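Local structure of chlamydomonas reinhardtii THB1 (Chlamydomonas reinhardtii, 6CII) at residues 9-14 with 56-61; 96-101 with 113-118; 85-90 with 120-125. The protein binds one heme b per subunit as a group I truncated (2-on-2) hemoglobin and probably binds oxygen. All blocks are in the same frame, centred on the assembly; numbering follows the deposited sequence. Where two conformers were deposited one is given.

Interaction 1 of 3, residues 9-14 with 56-61. With HEM (protoporphyrin IX containing Fe), chain B.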
# COMPACT_ATOMS: atom_id res chain seq x y z
N SER A 9 -17.41 -4.41 -4.13
CA SER A 9 -16.07 -3.89 -4.35
C SER A 9 -15.03 -4.91 -3.96
O SER A 9 -15.29 -5.86 -3.20
CB SER A 9 -15.83 -2.63 -3.51
OG SER A 9 -15.87 -2.95 -2.12
N LEU A 10 -13.83 -4.71 -4.50
CA LEU A 10 -12.70 -5.56 -4.13
C LEU A 10 -12.47 -5.51 -2.64
O LEU A 10 -12.30 -6.53 -1.98
CB LEU A 10 -11.45 -5.11 -4.88
CG LEU A 10 -10.15 -5.76 -4.40
CD1 LEU A 10 -10.16 -7.27 -4.69
CD2 LEU A 10 -8.93 -5.08 -5.04
N TYR A 11 -12.48 -4.29 -2.08
CA TYR A 11 -12.39 -4.09 -0.64
C TYR A 11 -13.36 -4.97 0.13
O TYR A 11 -12.96 -5.70 1.03
CB TYR A 11 -12.67 -2.62 -0.36
CG TYR A 11 -12.69 -2.22 1.09
CD1 TYR A 11 -13.91 -2.01 1.75
CD2 TYR A 11 -11.51 -1.98 1.77
CE1 TYR A 11 -13.93 -1.58 3.08
CE2 TYR A 11 -11.52 -1.55 3.10
CZ TYR A 11 -12.73 -1.36 3.74
OH TYR A 11 -12.78 -0.90 5.04
N SER A 12 -14.65 -4.90 -0.21
CA SER A 12 -15.62 -5.70 0.52
C SER A 12 -15.37 -7.19 0.32
O SER A 12 -15.46 -7.97 1.29
CB SER A 12 -17.04 -5.32 0.11
OG SER A 12 -17.24 -3.98 0.47
N ARG A 13 -15.05 -7.60 -0.91
CA ARG A 13 -14.88 -9.02 -1.21
C ARG A 13 -13.67 -9.61 -0.51
O ARG A 13 -13.66 -10.80 -0.18
CB ARG A 13 -14.79 -9.19 -2.72
CG ARG A 13 -16.15 -8.94 -3.43
CD ARG A 13 -16.09 -9.09 -4.96
NE ARG A 13 -15.42 -7.98 -5.63
CZ ARG A 13 -14.27 -8.11 -6.30
NH1 ARG A 13 -13.70 -9.29 -6.40
NH2 ARG A 13 -13.70 -7.06 -6.88
N MET A 14 -12.64 -8.80 -0.28
CA MET A 14 -11.48 -9.34 0.40
C MET A 14 -11.64 -9.36 1.91
O MET A 14 -10.73 -9.84 2.60
CB MET A 14 -10.21 -8.56 -0.02
CG MET A 14 -10.14 -7.11 0.42
SD MET A 14 -8.85 -6.16 -0.45
CE MET A 14 -7.56 -7.42 -0.60
N PHE A 56 -5.64 4.95 2.11
CA PHE A 56 -5.36 4.92 0.68
C PHE A 56 -5.80 3.61 0.07
O PHE A 56 -6.47 3.59 -0.97
CB PHE A 56 -3.87 5.12 0.39
CG PHE A 56 -3.57 5.05 -1.07
CD1 PHE A 56 -3.91 6.10 -1.90
CD2 PHE A 56 -3.00 3.91 -1.63
CE1 PHE A 56 -3.67 6.02 -3.29
CE2 PHE A 56 -2.77 3.84 -3.00
CZ PHE A 56 -3.11 4.89 -3.81
N MET A 57 -5.42 2.49 0.68
CA MET A 57 -5.78 1.18 0.13
C MET A 57 -7.29 1.00 0.11
O MET A 57 -7.84 0.45 -0.84
CB MET A 57 -5.12 0.08 0.95
CG MET A 57 -3.62 0.10 0.90
SD MET A 57 -3.06 -0.47 -0.71
CE MET A 57 -1.28 -0.37 -0.53
N THR A 58 -7.96 1.45 1.17
CA THR A 58 -9.41 1.37 1.22
C THR A 58 -10.03 2.08 0.02
O THR A 58 -10.94 1.55 -0.64
CB THR A 58 -9.89 1.98 2.53
OG1 THR A 58 -9.40 1.21 3.64
CG2 THR A 58 -11.40 2.01 2.57
N TYR A 59 -9.53 3.28 -0.28
CA TYR A 59 -10.00 4.05 -1.43
C TYR A 59 -9.75 3.32 -2.75
O TYR A 59 -10.68 3.14 -3.55
CB TYR A 59 -9.33 5.43 -1.44
CG TYR A 59 -9.57 6.19 -2.72
CD1 TYR A 59 -10.83 6.62 -3.06
CD2 TYR A 59 -8.53 6.41 -3.61
CE1 TYR A 59 -11.07 7.30 -4.23
CE2 TYR A 59 -8.75 7.10 -4.80
CZ TYR A 59 -10.02 7.54 -5.10
OH TYR A 59 -10.26 8.21 -6.28
N VAL A 60 -8.51 2.90 -3.02
CA VAL A 60 -8.26 2.35 -4.35
C VAL A 60 -8.85 0.96 -4.52
O VAL A 60 -9.06 0.52 -5.66
CB VAL A 60 -6.76 2.31 -4.73
CG1 VAL A 60 -6.22 3.75 -4.77
CG2 VAL A 60 -5.96 1.40 -3.77
N PHE A 61 -9.13 0.24 -3.43
CA PHE A 61 -9.84 -1.03 -3.53
C PHE A 61 -11.36 -0.82 -3.58
O PHE A 61 -12.09 -1.81 -3.56
CB PHE A 61 -9.47 -1.97 -2.37
CG PHE A 61 -7.98 -2.37 -2.35
CD1 PHE A 61 -7.17 -2.24 -3.47
CD2 PHE A 61 -7.41 -2.90 -1.20
CE1 PHE A 61 -5.84 -2.59 -3.43
CE2 PHE A 61 -6.06 -3.27 -1.16
CZ PHE A 61 -5.28 -3.10 -2.29
CHA HEM B . 3.97 7.98 2.42
CHB HEM B . 1.37 4.98 -0.45
CHC HEM B . 5.58 3.18 -2.29
CHD HEM B . 8.05 5.50 1.31
C1A HEM B . 2.95 7.33 1.76
C2A HEM B . 1.55 7.59 1.99
C3A HEM B . 0.84 6.77 1.21
C4A HEM B . 1.74 5.93 0.47
CMA HEM B . -0.69 6.64 1.08
CAA HEM B . 1.03 8.68 2.96
CBA HEM B . 1.01 10.00 2.19
CGA HEM B . 0.33 11.06 3.02
O1A HEM B . -0.92 11.16 2.91
O2A HEM B . 1.02 11.76 3.79
C1B HEM B . 2.31 4.24 -1.16
C2B HEM B . 1.97 3.19 -2.08
C3B HEM B . 3.10 2.68 -2.58
C4B HEM B . 4.23 3.39 -2.01
CMB HEM B . 0.53 2.76 -2.40
CAB HEM B . 3.10 1.54 -3.61
CBB HEM B . 4.13 0.71 -3.76
C1C HEM B . 6.58 3.67 -1.46
C2C HEM B . 8.00 3.38 -1.58
C3C HEM B . 8.65 4.03 -0.60
C4C HEM B . 7.69 4.73 0.22
CMC HEM B . 8.58 2.50 -2.71
CAC HEM B . 10.17 4.06 -0.26
CBC HEM B . 10.83 2.91 -0.26
C1D HEM B . 7.10 6.32 1.92
C2D HEM B . 7.40 7.15 3.05
C3D HEM B . 6.30 7.85 3.37
C4D HEM B . 5.26 7.49 2.45
CMD HEM B . 8.78 7.18 3.75
CAD HEM B . 6.18 8.85 4.54
CBD HEM B . 6.84 10.17 4.13
CGD HEM B . 6.75 11.15 5.29
O1D HEM B . 7.80 11.74 5.65
O2D HEM B . 5.63 11.34 5.83
NA HEM B . 3.01 6.32 0.82
NB HEM B . 3.71 4.33 -1.13
NC HEM B . 6.43 4.53 -0.36
ND HEM B . 5.77 6.55 1.57
FE HEM B . 4.71 5.46 0.24
O HOH W 1 -13.54 -2.58 -6.41
O HOH W 2 -10.54 0.13 5.86
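S9 meets F61 through its CB, which lies near the backbone O of that residue, while its OG turns back as the N-cap of helix 10-13 and accepts from S12 N at 3.0 Å. L10 comes next. Its CD2 branch approaches the F61 ring obliquely, 3.7 Å from CD1, and its backbone N donates to a water that in turn donates to F61 O. Y11 N reaches the same oxygen directly at 2.9 Å, with an N-H...O angle of 160°. F61 O, just beyond helix 46-60, therefore receives one direct and one water-borne bond from the first turn of helix 10-13. These two helices correspond to the short A helix and the E helix of truncated globins, the latter being the distal-side helix whose F56 touches the heme. Y11 CB rests against F61 CB, and with CG anti to the backbone N (chi1 177°) the ring reaches T58. T58 CG2 sits over one ring face, 4.0 Å from the centroid and 28° off the normal, a CH-pi contact. One water bridges the far end, 2.6 Å from Y11 OH and donating to T58 OG1 at 2.7 Å; T58 OG1 is also bonded to V54 O. M14 adds a Met-aromatic contact from a different part of the F61 ring, its SD lying oblique to the plane and 3.6 Å from CD2.

Interaction 2 of 3, residues 96-101 with 113-118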
# COMPACT_ATOMS: atom_id res chain seq x y z
N HIS A 96 6.29 -7.13 -0.85
CA HIS A 96 5.87 -7.30 0.53
C HIS A 96 4.36 -7.35 0.64
O HIS A 96 3.82 -8.12 1.44
CB HIS A 96 6.39 -6.17 1.40
CG HIS A 96 7.81 -6.34 1.80
ND1 HIS A 96 8.26 -7.42 2.53
CD2 HIS A 96 8.88 -5.54 1.60
CE1 HIS A 96 9.55 -7.28 2.76
NE2 HIS A 96 9.96 -6.15 2.20
N LEU A 97 3.65 -6.52 -0.12
CA LEU A 97 2.20 -6.55 -0.02
C LEU A 97 1.65 -7.83 -0.62
O LEU A 97 0.71 -8.43 -0.09
CB LEU A 97 1.58 -5.34 -0.71
CG LEU A 97 0.05 -5.26 -0.59
CD1 LEU A 97 -0.39 -5.22 0.89
CD2 LEU A 97 -0.53 -4.05 -1.36
N ASP A 98 2.21 -8.27 -1.74
CA ASP A 98 1.71 -9.49 -2.35
C ASP A 98 1.90 -10.66 -1.40
O ASP A 98 0.97 -11.43 -1.16
CB ASP A 98 2.41 -9.76 -3.68
CG ASP A 98 1.93 -11.06 -4.32
OD1 ASP A 98 0.90 -11.04 -5.00
OD2 ASP A 98 2.56 -12.10 -4.10
N SER A 99 3.10 -10.78 -0.82
CA SER A 99 3.38 -11.85 0.15
C SER A 99 2.48 -11.76 1.37
O SER A 99 2.05 -12.79 1.92
CB SER A 99 4.84 -11.80 0.57
OG SER A 99 5.68 -12.21 -0.50
N THR A 100 2.19 -10.53 1.83
CA THR A 100 1.28 -10.35 2.95
C THR A 100 -0.11 -10.86 2.62
O THR A 100 -0.75 -11.56 3.43
CB THR A 100 1.20 -8.87 3.32
OG1 THR A 100 2.48 -8.44 3.82
CG2 THR A 100 0.10 -8.62 4.34
N LEU A 101 -0.63 -10.48 1.44
CA LEU A 101 -1.97 -10.90 1.08
C LEU A 101 -2.03 -12.41 0.93
O LEU A 101 -3.02 -13.05 1.31
CB LEU A 101 -2.39 -10.21 -0.21
CG LEU A 101 -2.58 -8.70 -0.09
CD1 LEU A 101 -2.95 -8.14 -1.49
CD2 LEU A 101 -3.63 -8.33 0.95
N GLU A 113 -6.12 -8.80 -8.47
CA GLU A 113 -6.77 -7.52 -8.69
C GLU A 113 -6.12 -6.44 -7.83
O GLU A 113 -5.81 -5.35 -8.31
CB GLU A 113 -8.26 -7.62 -8.36
CG GLU A 113 -8.97 -6.32 -8.73
CD GLU A 113 -10.48 -6.39 -8.65
OE1 GLU A 113 -11.02 -7.49 -8.39
OE2 GLU A 113 -11.12 -5.34 -8.86
N ALA A 114 -5.95 -6.74 -6.54
CA ALA A 114 -5.35 -5.77 -5.63
C ALA A 114 -3.97 -5.38 -6.10
O ALA A 114 -3.60 -4.20 -6.12
CB ALA A 114 -5.30 -6.36 -4.21
N MET A 115 -3.18 -6.36 -6.54
CA MET A 115 -1.81 -6.04 -6.90
C MET A 115 -1.76 -5.29 -8.22
O MET A 115 -0.84 -4.49 -8.43
CB MET A 115 -0.96 -7.31 -6.93
CG MET A 115 -0.75 -7.94 -5.56
SD MET A 115 -0.21 -6.83 -4.22
CE MET A 115 1.23 -6.08 -5.01
N ALA A 116 -2.72 -5.52 -9.11
CA ALA A 116 -2.76 -4.70 -10.33
C ALA A 116 -3.12 -3.26 -10.02
O ALA A 116 -2.61 -2.33 -10.66
CB ALA A 116 -3.75 -5.30 -11.32
N ILE A 117 -4.01 -3.06 -9.05
CA ILE A 117 -4.34 -1.71 -8.61
C ILE A 117 -3.11 -1.04 -7.99
O ILE A 117 -2.81 0.13 -8.28
CB ILE A 117 -5.52 -1.74 -7.63
CG1 ILE A 117 -6.80 -2.15 -8.34
CG2 ILE A 117 -5.69 -0.38 -6.96
CD1 ILE A 117 -7.93 -2.48 -7.41
N VAL A 118 -2.37 -1.77 -7.15
CA VAL A 118 -1.11 -1.21 -6.65
C VAL A 118 -0.17 -0.89 -7.80
O VAL A 118 0.52 0.13 -7.80
CB VAL A 118 -0.48 -2.16 -5.63
CG1 VAL A 118 0.92 -1.64 -5.23
CG2 VAL A 118 -1.38 -2.28 -4.44
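M115 is the main bump of this interface: its side chain, bent at both chi2 and chi3, folds its sulfur into a hollow bounded by L97, D98 and L101. SD lies 3.8 Å from D98 N and also touches L97 CG and L101 CD1, which places it among all three. The backbone of D98 thus forms the floor, and the two leucines, one helical turn apart, form a wall. The same leucines are in turn received by the other helix. L97, its CG anti to the backbone N (chi1 -177°), sends CD2 to V118 CG2 at 3.7 Å, filling the dip between M115 and V118. L101 CD1 settles against A114 CB at 4.0 Å, where the small alanine makes the surface low. At the outer margin D98 crosses M115 at about a right angle, and its OD1 lies 3.6 Å from M115 CG; this is packing against an aliphatic carbon, and the charge of OD1 is met by K111 in a salt bridge. Bulky side chains on both sides agree with the wide 10.4 Å separation of the local axes, which run nearly antiparallel at 164°. L97 also touches F27 and M57, and the side chain of V118 comes within about 4 Å of the heme, nearest atoms. Such antiparallel packing of helices 87-103 and 108-126 is the G/H pair, one of the two layers of the truncated globin 2-on-2 fold.

Interaction 3 of 3, residues 85-90 with 120-125. With HEM (protoporphyrin IX containing Fe), chain B.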
# COMPACT_ATOMS: atom_id res chain seq x y z
N MET A 85 14.75 7.33 -3.51
CA MET A 85 13.65 6.37 -3.70
C MET A 85 13.52 6.05 -5.19
O MET A 85 13.51 6.96 -6.03
CB MET A 85 12.32 6.93 -3.16
CG MET A 85 11.10 6.02 -3.48
SD MET A 85 9.56 6.78 -2.88
CE MET A 85 8.42 6.07 -4.04
N ASN A 86 13.38 4.76 -5.52
CA ASN A 86 13.42 4.41 -6.93
C ASN A 86 12.46 3.27 -7.24
O ASN A 86 11.77 2.73 -6.37
CB ASN A 86 14.86 4.09 -7.37
CG ASN A 86 15.46 2.91 -6.66
OD1 ASN A 86 14.79 1.91 -6.41
ND2 ASN A 86 16.76 3.01 -6.34
N HIS A 87 12.42 2.92 -8.53
CA HIS A 87 11.48 1.90 -8.99
C HIS A 87 11.76 0.54 -8.38
O HIS A 87 10.84 -0.26 -8.20
CB HIS A 87 11.53 1.84 -10.52
CG HIS A 87 10.63 2.83 -11.18
ND1 HIS A 87 10.81 4.19 -11.08
CD2 HIS A 87 9.53 2.65 -11.95
CE1 HIS A 87 9.87 4.81 -11.77
NE2 HIS A 87 9.08 3.89 -12.30
N HIS A 88 13.02 0.25 -8.05
CA HIS A 88 13.30 -1.02 -7.41
C HIS A 88 12.68 -1.07 -6.03
O HIS A 88 12.12 -2.11 -5.63
CB HIS A 88 14.81 -1.27 -7.33
CG HIS A 88 15.17 -2.53 -6.59
ND1 HIS A 88 14.77 -3.78 -7.01
CD2 HIS A 88 15.88 -2.72 -5.45
CE1 HIS A 88 15.23 -4.69 -6.16
NE2 HIS A 88 15.91 -4.07 -5.22
N HIS A 89 12.73 0.05 -5.28
CA HIS A 89 12.04 0.07 -3.99
C HIS A 89 10.56 -0.18 -4.17
O HIS A 89 9.93 -0.88 -3.36
CB HIS A 89 12.23 1.41 -3.28
CG HIS A 89 13.65 1.71 -2.93
ND1 HIS A 89 14.27 2.87 -3.35
CD2 HIS A 89 14.56 1.02 -2.22
CE1 HIS A 89 15.52 2.86 -2.92
NE2 HIS A 89 15.72 1.75 -2.23
N PHE A 90 9.97 0.42 -5.20
CA PHE A 90 8.56 0.16 -5.47
C PHE A 90 8.31 -1.33 -5.65
O PHE A 90 7.35 -1.87 -5.07
CB PHE A 90 8.11 0.95 -6.70
CG PHE A 90 6.65 0.81 -7.00
CD1 PHE A 90 6.18 -0.28 -7.72
CD2 PHE A 90 5.76 1.78 -6.59
CE1 PHE A 90 4.83 -0.42 -7.99
CE2 PHE A 90 4.41 1.66 -6.88
CZ PHE A 90 3.94 0.57 -7.57
N SER A 120 -0.95 0.14 -10.64
CA SER A 120 -1.41 1.36 -11.29
C SER A 120 -0.95 2.60 -10.54
O SER A 120 -0.95 3.69 -11.14
CB SER A 120 -2.93 1.35 -11.42
OG SER A 120 -3.56 1.85 -10.25
N ALA A 121 -0.55 2.47 -9.27
CA ALA A 121 -0.03 3.60 -8.51
C ALA A 121 1.38 4.00 -8.92
O ALA A 121 1.83 5.08 -8.53
CB ALA A 121 -0.02 3.30 -7.01
N ARG A 122 2.07 3.16 -9.67
CA ARG A 122 3.45 3.49 -10.00
C ARG A 122 3.58 4.81 -10.75
O ARG A 122 4.37 5.66 -10.30
CB ARG A 122 4.10 2.33 -10.77
CG ARG A 122 5.60 2.33 -10.65
CD ARG A 122 6.22 1.10 -11.31
NE ARG A 122 6.34 1.32 -12.74
CZ ARG A 122 7.01 0.51 -13.56
NH1 ARG A 122 7.62 -0.56 -13.07
NH2 ARG A 122 7.06 0.78 -14.86
N PRO A 123 2.86 5.07 -11.85
CA PRO A 123 3.03 6.36 -12.53
C PRO A 123 2.63 7.52 -11.66
O PRO A 123 3.23 8.60 -11.76
CB PRO A 123 2.12 6.27 -13.76
CG PRO A 123 1.70 4.86 -13.86
CD PRO A 123 1.88 4.21 -12.55
N LEU A 124 1.60 7.34 -10.83
CA LEU A 124 1.19 8.39 -9.91
C LEU A 124 2.32 8.73 -8.96
O LEU A 124 2.64 9.90 -8.74
CB LEU A 124 -0.05 7.97 -9.13
CG LEU A 124 -1.23 7.68 -10.07
CD1 LEU A 124 -2.50 7.33 -9.30
CD2 LEU A 124 -1.46 8.86 -11.02
N ILE A 125 2.95 7.70 -8.39
CA ILE A 125 3.97 7.93 -7.37
C ILE A 125 5.20 8.60 -7.98
O ILE A 125 5.76 9.54 -7.39
CB ILE A 125 4.35 6.60 -6.68
CG1 ILE A 125 3.30 6.22 -5.63
CG2 ILE A 125 5.72 6.71 -6.05
CD1 ILE A 125 3.36 4.77 -5.27
CHA HEM B . 3.97 7.98 2.42
CHB HEM B . 1.37 4.98 -0.45
CHC HEM B . 5.58 3.18 -2.29
CHD HEM B . 8.05 5.50 1.31
C1A HEM B . 2.95 7.33 1.76
C2A HEM B . 1.55 7.59 1.99
C3A HEM B . 0.84 6.77 1.21
C4A HEM B . 1.74 5.93 0.47
CMA HEM B . -0.69 6.64 1.08
CAA HEM B . 1.03 8.68 2.96
CBA HEM B . 1.01 10.00 2.19
CGA HEM B . 0.33 11.06 3.02
O1A HEM B . -0.92 11.16 2.91
O2A HEM B . 1.02 11.76 3.79
C1B HEM B . 2.31 4.24 -1.16
C2B HEM B . 1.97 3.19 -2.08
C3B HEM B . 3.10 2.68 -2.58
C4B HEM B . 4.23 3.39 -2.01
CMB HEM B . 0.53 2.76 -2.40
CAB HEM B . 3.10 1.54 -3.61
CBB HEM B . 4.13 0.71 -3.76
C1C HEM B . 6.58 3.67 -1.46
C2C HEM B . 8.00 3.38 -1.58
C3C HEM B . 8.65 4.03 -0.60
C4C HEM B . 7.69 4.73 0.22
CMC HEM B . 8.58 2.50 -2.71
CAC HEM B . 10.17 4.06 -0.26
CBC HEM B . 10.83 2.91 -0.26
C1D HEM B . 7.10 6.32 1.92
C2D HEM B . 7.40 7.15 3.05
C3D HEM B . 6.30 7.85 3.37
C4D HEM B . 5.26 7.49 2.45
CMD HEM B . 8.78 7.18 3.75
CAD HEM B . 6.18 8.85 4.54
CBD HEM B . 6.84 10.17 4.13
CGD HEM B . 6.75 11.15 5.29
O1D HEM B . 7.80 11.74 5.65
O2D HEM B . 5.63 11.34 5.83
NA HEM B . 3.01 6.32 0.82
NB HEM B . 3.71 4.33 -1.13
NC HEM B . 6.43 4.53 -0.36
ND HEM B . 5.77 6.55 1.57
FE HEM B . 4.71 5.46 0.24
O HOH W 3 8.77 -0.52 -10.43
O HOH W 4 6.92 4.51 -13.79
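F90 and R122 meet because each carries CG anti to its own backbone N (chi1 of F90 -176°), which extends the ring and the arginine chain toward one another, and a bend of R122 at chi3 (82°) then swings the guanidinium group past the ring toward H87. The site is the heme-facing part of the globin G/H helix pair, where helix 87-103 starts with a capping box between N86 and H89. R122 CG stands almost exactly over the centre of the F90 ring, 3.8 Å from the centroid and 5° off the normal, a CH-pi contact. The opposite face receives the heme vinyl group, with HEM CBB 3.3 Å from F90 CE2, and I125 CD1 lies at the ring edge, 3.7 Å from CE2. The ring is thus clamped between the porphyrin periphery and aliphatic carbons of helix 108-126. With an alanine here the R122 chain would probably lose the ring face that supports its CG, and the vinyl group is likely to be set free to turn. I125 CD1 also touches the macrocycle, 3.4 Å from HEM C3B. Its other branch, CG2, is pressed to 3.4 Å from M85 CE, tight for two carbons; M85 in turn packs on the pyrrole that carries C2C and C3C and on H76, the iron-binding proximal histidine. On the outer side H87 brings CD2 over one face of the R122 guanidinium, steeply inclined to it, while F126 stacks on the H87 ring. A water links the two residues as well, accepting from R122 NH1 at 2.9 Å and donating to the backbone O of H87 at 3.1 Å.

Along the chain interaction 1 closes first, and interaction 2 is then nested inside the loop closed by interaction 3. Interactions 2 and 3 sample the same antiparallel pair, helices 87-103 and 108-126, with centres 14 Å apart, and touch where V118 O lies 3.5 Å from F90 CZ. Interaction 1, centred 12 Å from interaction 2, joins helix 10-13 to the end of helix 46-60 and leans on helix 108-126 through the R13–E113 salt bridge and L10 packing on A114 and I117. Interactions 1 and 3, about 20 Å apart between centres, do not touch, yet both include residues in contact with the heme. Helix 108-126 thus connects the N-terminal end of the fold to the heme pocket.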